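Long-range contacts in methylmalonyl-CoA carboxyltransferase 12S subunit (Propionibacterium freudenreichii, PDB 1ON3), which transfers the carboxyl group of methylmalonyl-CoA to the biotin of the 1.3S subunit, as the hexameric core of transcarboxylase: residues L134-S139 and I171-G176; R47-N52 and A99-F104; P401-V406 and A425-A430. One frame throughout, in Å; residues are numbered along the deposited sequence.

Contact 1: L134-S139 and I171-G176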
# COMPACT_ATOMS: atom_id res chain seq x y z
N LEU E 134 -24.98 -5.97 -17.90
CA LEU E 134 -26.37 -6.45 -17.97
C LEU E 134 -26.43 -7.61 -18.96
O LEU E 134 -25.78 -7.58 -20.00
CB LEU E 134 -27.31 -5.31 -18.39
CG LEU E 134 -27.35 -4.15 -17.38
CD1 LEU E 134 -26.46 -3.02 -17.89
CD2 LEU E 134 -28.77 -3.64 -17.19
N PHE E 135 -27.21 -8.63 -18.63
CA PHE E 135 -27.30 -9.83 -19.46
C PHE E 135 -28.74 -10.36 -19.59
O PHE E 135 -29.38 -10.67 -18.59
CB PHE E 135 -26.40 -10.89 -18.79
CG PHE E 135 -26.12 -12.12 -19.63
CD1 PHE E 135 -25.08 -12.96 -19.28
CD2 PHE E 135 -26.91 -12.46 -20.73
CE1 PHE E 135 -24.81 -14.13 -20.00
CE2 PHE E 135 -26.65 -13.63 -21.46
CZ PHE E 135 -25.60 -14.46 -21.09
N PHE E 136 -29.23 -10.44 -20.83
CA PHE E 136 -30.57 -11.00 -21.11
C PHE E 136 -30.36 -12.48 -21.42
O PHE E 136 -29.69 -12.84 -22.40
CB PHE E 136 -31.23 -10.34 -22.33
CG PHE E 136 -31.72 -8.93 -22.10
CD1 PHE E 136 -30.90 -7.84 -22.37
CD2 PHE E 136 -33.04 -8.70 -21.70
CE1 PHE E 136 -31.39 -6.53 -22.24
CE2 PHE E 136 -33.53 -7.40 -21.57
CZ PHE E 136 -32.70 -6.31 -21.84
N TYR E 137 -30.90 -13.34 -20.56
CA TYR E 137 -30.80 -14.79 -20.69
C TYR E 137 -32.05 -15.35 -21.39
O TYR E 137 -33.17 -14.99 -21.05
CB TYR E 137 -30.69 -15.43 -19.30
CG TYR E 137 -29.44 -15.07 -18.55
CD1 TYR E 137 -28.36 -15.95 -18.52
CD2 TYR E 137 -29.35 -13.89 -17.82
CE1 TYR E 137 -27.22 -15.66 -17.77
CE2 TYR E 137 -28.21 -13.59 -17.06
CZ TYR E 137 -27.15 -14.48 -17.04
OH TYR E 137 -26.03 -14.20 -16.29
N ASP E 138 -31.86 -16.26 -22.34
CA ASP E 138 -32.96 -16.84 -23.10
C ASP E 138 -32.27 -18.05 -23.71
O ASP E 138 -31.83 -17.99 -24.86
CB ASP E 138 -33.38 -15.85 -24.20
CG ASP E 138 -34.74 -16.18 -24.81
OD1 ASP E 138 -35.21 -17.31 -24.59
OD2 ASP E 138 -35.32 -15.31 -25.51
N SER E 139 -32.18 -19.15 -22.97
CA SER E 139 -31.42 -20.30 -23.45
C SER E 139 -31.80 -21.69 -22.95
O SER E 139 -32.31 -21.86 -21.85
CB SER E 139 -29.94 -20.04 -23.09
OG SER E 139 -29.14 -21.21 -23.16
N ILE E 171 -26.59 -7.22 -13.48
CA ILE E 171 -28.04 -7.41 -13.56
C ILE E 171 -28.41 -8.48 -14.59
O ILE E 171 -28.02 -8.41 -15.75
CB ILE E 171 -28.72 -6.06 -13.94
CG1 ILE E 171 -28.43 -5.02 -12.85
CG2 ILE E 171 -30.23 -6.24 -14.12
CD1 ILE E 171 -28.82 -3.58 -13.23
N ALA E 172 -29.15 -9.48 -14.15
CA ALA E 172 -29.57 -10.54 -15.05
C ALA E 172 -31.05 -10.38 -15.35
O ALA E 172 -31.85 -10.11 -14.45
CB ALA E 172 -29.31 -11.88 -14.41
N ILE E 173 -31.42 -10.54 -16.62
CA ILE E 173 -32.82 -10.48 -17.01
C ILE E 173 -33.14 -11.81 -17.70
O ILE E 173 -32.60 -12.09 -18.77
CB ILE E 173 -33.12 -9.33 -18.00
CG1 ILE E 173 -32.71 -7.98 -17.41
CG2 ILE E 173 -34.61 -9.29 -18.33
CD1 ILE E 173 -31.38 -7.46 -17.93
N ILE E 174 -33.96 -12.64 -17.06
CA ILE E 174 -34.34 -13.92 -17.64
C ILE E 174 -35.60 -13.64 -18.44
O ILE E 174 -36.64 -13.30 -17.86
CB ILE E 174 -34.70 -14.99 -16.57
CG1 ILE E 174 -33.78 -14.88 -15.35
CG2 ILE E 174 -34.62 -16.38 -17.21
CD1 ILE E 174 -32.34 -15.10 -15.63
N ALA E 175 -35.51 -13.79 -19.76
CA ALA E 175 -36.64 -13.48 -20.63
C ALA E 175 -37.06 -14.63 -21.53
O ALA E 175 -37.70 -14.42 -22.57
CB ALA E 175 -36.30 -12.25 -21.47
N GLY E 176 -36.71 -15.84 -21.12
CA GLY E 176 -37.05 -17.04 -21.85
C GLY E 176 -36.60 -18.19 -20.99
O GLY E 176 -36.50 -18.04 -19.76
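The carbonyl oxygen I173 O is held by two groups of the neighbouring strand: Y137 N donates to it at 2.8 Å with a nearly straight N-H (163°), and F136 CA adds a C-H...O contact at 3.3 Å. The edge of the Y137 ring lies near it, in plane. The N-H of I173 in turn goes to F135 O, and A175 N to Y137 O, so the two strands are laced in parallel register. On the face carrying L134, F136, I171 and I173, the isoleucine I173 sends CD1 over the centre of the F136 ring, 4.1 Å from its centroid, with helix 241-253 packed beyond. On the other face Y137 holds CG beside its own backbone N (chi1 -65°), which sets CE2 against A172 CB at 3.3 Å, CD2 beside I174 CD1, and one ring face over the rim of F135. Its OH is hydrogen-bonded to S185 OG. With an alanine here, S185 would probably lose that hydrogen bond and a gap open beside A172 and I174 CD1. At the strand ends G176, lacking a side chain, lets D138 OD1 come within 3.3 Å of its CA; OD2 is salt-bridged to R49. Through helix 147-164 the strands form a beta-alpha-beta crossover of the crotonase fold, and residues just after them, such as G140 and P177, line the methylmalonyl-CoA pocket.

Contact 2: R47-N52 and A99-F104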
# COMPACT_ATOMS: atom_id res chain seq x y z
N ARG E 47 -31.77 -8.70 -30.22
CA ARG E 47 -31.38 -7.37 -30.63
C ARG E 47 -32.39 -6.29 -30.28
O ARG E 47 -32.01 -5.15 -30.02
CB ARG E 47 -31.02 -7.36 -32.12
CG ARG E 47 -29.73 -8.16 -32.35
CD ARG E 47 -29.40 -8.42 -33.82
NE ARG E 47 -28.19 -9.24 -33.91
CZ ARG E 47 -26.95 -8.77 -33.81
NH1 ARG E 47 -26.73 -7.46 -33.62
NH2 ARG E 47 -25.93 -9.60 -33.87
N GLU E 48 -33.67 -6.63 -30.28
CA GLU E 48 -34.70 -5.66 -29.92
C GLU E 48 -34.51 -5.30 -28.44
O GLU E 48 -34.66 -4.15 -28.04
CB GLU E 48 -36.10 -6.24 -30.14
CG GLU E 48 -36.49 -6.32 -31.61
CD GLU E 48 -37.68 -7.23 -31.86
OE1 GLU E 48 -38.15 -7.25 -33.01
OE2 GLU E 48 -38.13 -7.93 -30.94
N ARG E 49 -34.18 -6.30 -27.63
CA ARG E 49 -33.98 -6.08 -26.19
C ARG E 49 -32.85 -5.09 -25.93
O ARG E 49 -33.00 -4.17 -25.13
CB ARG E 49 -33.69 -7.42 -25.50
CG ARG E 49 -34.96 -8.28 -25.34
CD ARG E 49 -34.66 -9.75 -25.01
NE ARG E 49 -35.90 -10.51 -24.81
CZ ARG E 49 -35.98 -11.84 -24.75
NH1 ARG E 49 -34.89 -12.59 -24.86
NH2 ARG E 49 -37.16 -12.42 -24.60
N LEU E 50 -31.72 -5.28 -26.61
CA LEU E 50 -30.61 -4.36 -26.42
C LEU E 50 -30.98 -2.98 -26.96
O LEU E 50 -30.66 -1.96 -26.36
CB LEU E 50 -29.36 -4.88 -27.14
CG LEU E 50 -28.68 -6.05 -26.44
CD1 LEU E 50 -27.57 -6.62 -27.33
CD2 LEU E 50 -28.12 -5.57 -25.10
N ASN E 51 -31.68 -2.96 -28.09
CA ASN E 51 -32.08 -1.69 -28.68
C ASN E 51 -33.05 -0.93 -27.78
O ASN E 51 -33.02 0.29 -27.73
CB ASN E 51 -32.72 -1.91 -30.05
CG ASN E 51 -32.91 -0.60 -30.80
OD1 ASN E 51 -31.94 0.11 -31.08
ND2 ASN E 51 -34.15 -0.28 -31.13
N ASN E 52 -33.90 -1.67 -27.07
CA ASN E 52 -34.87 -1.07 -26.16
C ASN E 52 -34.24 -0.62 -24.85
O ASN E 52 -34.63 0.40 -24.28
CB ASN E 52 -35.99 -2.08 -25.86
CG ASN E 52 -36.94 -2.25 -27.03
OD1 ASN E 52 -37.70 -3.22 -27.10
ND2 ASN E 52 -36.90 -1.31 -27.96
N ALA E 99 -23.11 -5.15 -22.16
CA ALA E 99 -24.27 -6.04 -22.11
C ALA E 99 -24.16 -7.24 -23.04
O ALA E 99 -23.39 -7.23 -24.00
CB ALA E 99 -25.53 -5.25 -22.46
N ALA E 100 -24.93 -8.28 -22.72
CA ALA E 100 -24.99 -9.50 -23.53
C ALA E 100 -26.46 -9.85 -23.68
O ALA E 100 -27.27 -9.60 -22.78
CB ALA E 100 -24.24 -10.62 -22.84
N SER E 101 -26.82 -10.43 -24.81
CA SER E 101 -28.22 -10.76 -25.04
C SER E 101 -28.28 -12.06 -25.83
O SER E 101 -27.85 -12.09 -26.99
CB SER E 101 -28.90 -9.61 -25.79
OG SER E 101 -30.30 -9.76 -25.87
N GLN E 102 -28.77 -13.12 -25.21
CA GLN E 102 -28.86 -14.42 -25.87
C GLN E 102 -29.95 -14.44 -26.93
O GLN E 102 -31.03 -13.88 -26.74
CB GLN E 102 -29.10 -15.54 -24.85
CG GLN E 102 -27.87 -15.88 -24.03
CD GLN E 102 -28.10 -17.00 -23.04
OE1 GLN E 102 -29.07 -16.99 -22.29
NE2 GLN E 102 -27.19 -17.98 -23.02
N ASP E 103 -29.64 -15.12 -28.03
CA ASP E 103 -30.56 -15.22 -29.15
C ASP E 103 -31.13 -16.63 -29.22
O ASP E 103 -30.50 -17.56 -29.75
CB ASP E 103 -29.81 -14.90 -30.45
CG ASP E 103 -30.74 -14.81 -31.64
OD1 ASP E 103 -31.93 -15.14 -31.50
OD2 ASP E 103 -30.27 -14.42 -32.73
N PHE E 104 -32.33 -16.79 -28.66
CA PHE E 104 -33.01 -18.08 -28.66
C PHE E 104 -33.31 -18.62 -30.07
O PHE E 104 -33.46 -19.82 -30.24
CB PHE E 104 -34.32 -17.97 -27.87
CG PHE E 104 -35.00 -19.29 -27.66
CD1 PHE E 104 -34.52 -20.18 -26.70
CD2 PHE E 104 -36.08 -19.67 -28.46
CE1 PHE E 104 -35.10 -21.43 -26.54
CE2 PHE E 104 -36.66 -20.92 -28.31
CZ PHE E 104 -36.17 -21.81 -27.35
O HOH W 1 -30.02 -11.94 -33.21
O HOH W 2 -32.04 -11.94 -25.15
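R49 leaves the helix directed at the strand, and its CB sits 4.1 Å from S101 OG. From CG to NE the chain runs extended, passing K43 and Q44 and carrying the guanidinium along to the end of strand 95-102. There NE is salt-bridged to D241, and NH2 makes a weak bond to A175 O. NH1 does double duty: besides the carboxylate of D138 it reaches a water that lies in the guanidinium plane, 2.9 Å from NH1. That water donates its own hydrogens to S101 OG, at 2.9 Å, and to Q102 O, at 2.7 Å, so a single molecule ties the helix arginine to two consecutive strand residues. A chi1 of -171° puts S101 OG beside its carbonyl carbon, where it meets the water; OG is also hydrogen-bonded to A46 O, the residue before R47. One residue on from R49, L50 supplies the apolar half: CD1 rests on S101 CB at 3.6 Å, while CD2 meets A99 CB at 3.7 Å. V86 and F59 also touch the leucine. Helix 46-53 thus packs on one face of the N-terminal domain's mixed sheet, running roughly antiparallel to strand 95-102, its arginine joined to D138 and D241 close to the methylmalonyl-CoA pocket, which F104 helps to line.

Contact 3: P401-V406 and A425-A430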
# COMPACT_ATOMS: atom_id res chain seq x y z
N PRO E 401 -22.71 4.22 5.64
CA PRO E 401 -23.45 4.87 6.73
C PRO E 401 -24.64 3.96 7.07
O PRO E 401 -25.28 3.42 6.16
CB PRO E 401 -23.91 6.19 6.11
CG PRO E 401 -22.77 6.52 5.17
CD PRO E 401 -22.44 5.17 4.54
N LYS E 402 -24.90 3.76 8.35
CA LYS E 402 -26.02 2.94 8.80
C LYS E 402 -26.86 3.78 9.75
O LYS E 402 -26.38 4.18 10.81
CB LYS E 402 -25.49 1.68 9.49
CG LYS E 402 -24.84 0.70 8.49
CD LYS E 402 -24.19 -0.52 9.18
CE LYS E 402 -22.94 -0.14 9.92
NZ LYS E 402 -22.30 -1.30 10.60
N ILE E 403 -28.10 4.05 9.37
CA ILE E 403 -29.00 4.87 10.18
C ILE E 403 -30.24 4.07 10.53
O ILE E 403 -30.91 3.51 9.66
CB ILE E 403 -29.46 6.12 9.40
CG1 ILE E 403 -28.24 6.84 8.81
CG2 ILE E 403 -30.28 7.02 10.32
CD1 ILE E 403 -27.30 7.42 9.84
N THR E 404 -30.57 4.05 11.82
CA THR E 404 -31.68 3.25 12.29
C THR E 404 -32.73 4.04 13.08
O THR E 404 -32.41 4.79 14.00
CB THR E 404 -31.14 2.10 13.16
OG1 THR E 404 -30.36 1.21 12.33
CG2 THR E 404 -32.27 1.32 13.83
N VAL E 405 -33.99 3.86 12.71
CA VAL E 405 -35.10 4.52 13.37
C VAL E 405 -35.99 3.44 13.98
O VAL E 405 -36.50 2.56 13.27
CB VAL E 405 -35.93 5.38 12.37
CG1 VAL E 405 -37.09 6.07 13.10
CG2 VAL E 405 -35.03 6.44 11.72
N VAL E 406 -36.16 3.49 15.30
CA VAL E 406 -37.00 2.50 15.97
C VAL E 406 -38.42 3.04 16.10
O VAL E 406 -38.66 3.98 16.86
CB VAL E 406 -36.45 2.15 17.38
CG1 VAL E 406 -37.33 1.09 18.02
CG2 VAL E 406 -35.01 1.67 17.26
N ALA E 425 -24.43 1.06 13.89
CA ALA E 425 -25.33 2.09 13.40
C ALA E 425 -24.66 3.41 13.76
O ALA E 425 -24.21 3.59 14.90
CB ALA E 425 -26.71 2.00 14.07
N ASP E 426 -24.57 4.33 12.80
CA ASP E 426 -23.94 5.62 13.05
C ASP E 426 -24.88 6.58 13.78
O ASP E 426 -24.43 7.44 14.53
CB ASP E 426 -23.47 6.23 11.74
CG ASP E 426 -22.44 5.37 11.07
OD1 ASP E 426 -21.31 5.29 11.58
OD2 ASP E 426 -22.77 4.76 10.03
N ALA E 427 -26.17 6.44 13.53
CA ALA E 427 -27.17 7.28 14.19
C ALA E 427 -28.40 6.43 14.45
O ALA E 427 -28.84 5.68 13.58
CB ALA E 427 -27.55 8.48 13.30
N VAL E 428 -28.95 6.53 15.66
CA VAL E 428 -30.14 5.76 16.00
C VAL E 428 -31.18 6.68 16.64
O VAL E 428 -30.86 7.44 17.55
CB VAL E 428 -29.81 4.61 16.97
CG1 VAL E 428 -31.04 3.79 17.22
CG2 VAL E 428 -28.70 3.72 16.40
N TYR E 429 -32.42 6.63 16.15
CA TYR E 429 -33.47 7.46 16.73
C TYR E 429 -34.64 6.61 17.18
O TYR E 429 -34.96 5.61 16.54
CB TYR E 429 -33.98 8.50 15.73
CG TYR E 429 -32.90 9.33 15.12
CD1 TYR E 429 -32.39 9.01 13.87
CD2 TYR E 429 -32.32 10.38 15.83
CE1 TYR E 429 -31.32 9.71 13.33
CE2 TYR E 429 -31.23 11.10 15.29
CZ TYR E 429 -30.74 10.75 14.03
OH TYR E 429 -29.65 11.39 13.49
N ALA E 430 -35.26 7.02 18.28
CA ALA E 430 -36.42 6.31 18.80
C ALA E 430 -37.67 7.19 18.69
O ALA E 430 -37.63 8.37 19.04
CB ALA E 430 -36.19 5.93 20.26
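K402 N donates to D426 OD2 at 2.9 Å, using the anti lone pair of that oxygen, in the place where a regular parallel ladder would probably have a main-chain carbonyl. Of the hydrogen bonds across the pair, this one alone is made by a side chain. D426 holds CG beside its own N (chi1 -62°), and this bends the carboxylate back to the start of the partner strand. The same residue returns a bond through its backbone, D426 N to K402 O at 2.7 Å, in the carbonyl plane though less straight at the hydrogen (146°). K509 forms a salt bridge with OD2, which would probably favour the ionised carboxylate. Beyond this end a regular parallel ladder follows: T404 N to A427 O, Y429 N to T404 O, and V406 N to Y429 O at 2.7 Å. Weaker C-H...O contacts fill in between, the shortest from V428 CA to T404 O at 3.2 Å.

Apolar contacts gather on the face of I403, V405, A427 and Y429. I403 folds CD1 onto A427 CB at 3.6 Å, while its CG2 approaches the edge of the Y429 ring at CE1, 4.2 Å away. V405 CG2 stands at the same ring's edge, by CD1. Helix 495-505 packs on this face, and R89 of a neighbouring subunit also touches Y429. On the reverse side T404 OG1 is bonded to C419 O and Q366 NE2, with A425 CB beside it. These are adjacent parallel strands in the sheet of the C-terminal crotonase-fold domain.

How the contacts relate
From the N terminus, contact 2 closes first, bringing strand 95-102 under helix 46-53 across 46 intervening residues. Contact 1 follows, spanning 31 residues, and contact 3 comes much later, spanning 18. The three loops lie in series; none nests or crosses. Contacts 1 and 2 share the N-terminal sheet, where 95-102 and 133-139 are neighbours, and they meet at D138, whose carboxylate pairs with R49 and whose backbone N probably bonds to Q102 OE1. Contact 3 belongs to the second sheet, its centre about 37 Å from that of contact 1. Since both sheets have the same strand order, in keeping with domain duplication, contact 3 lies one strand further along than contact 1.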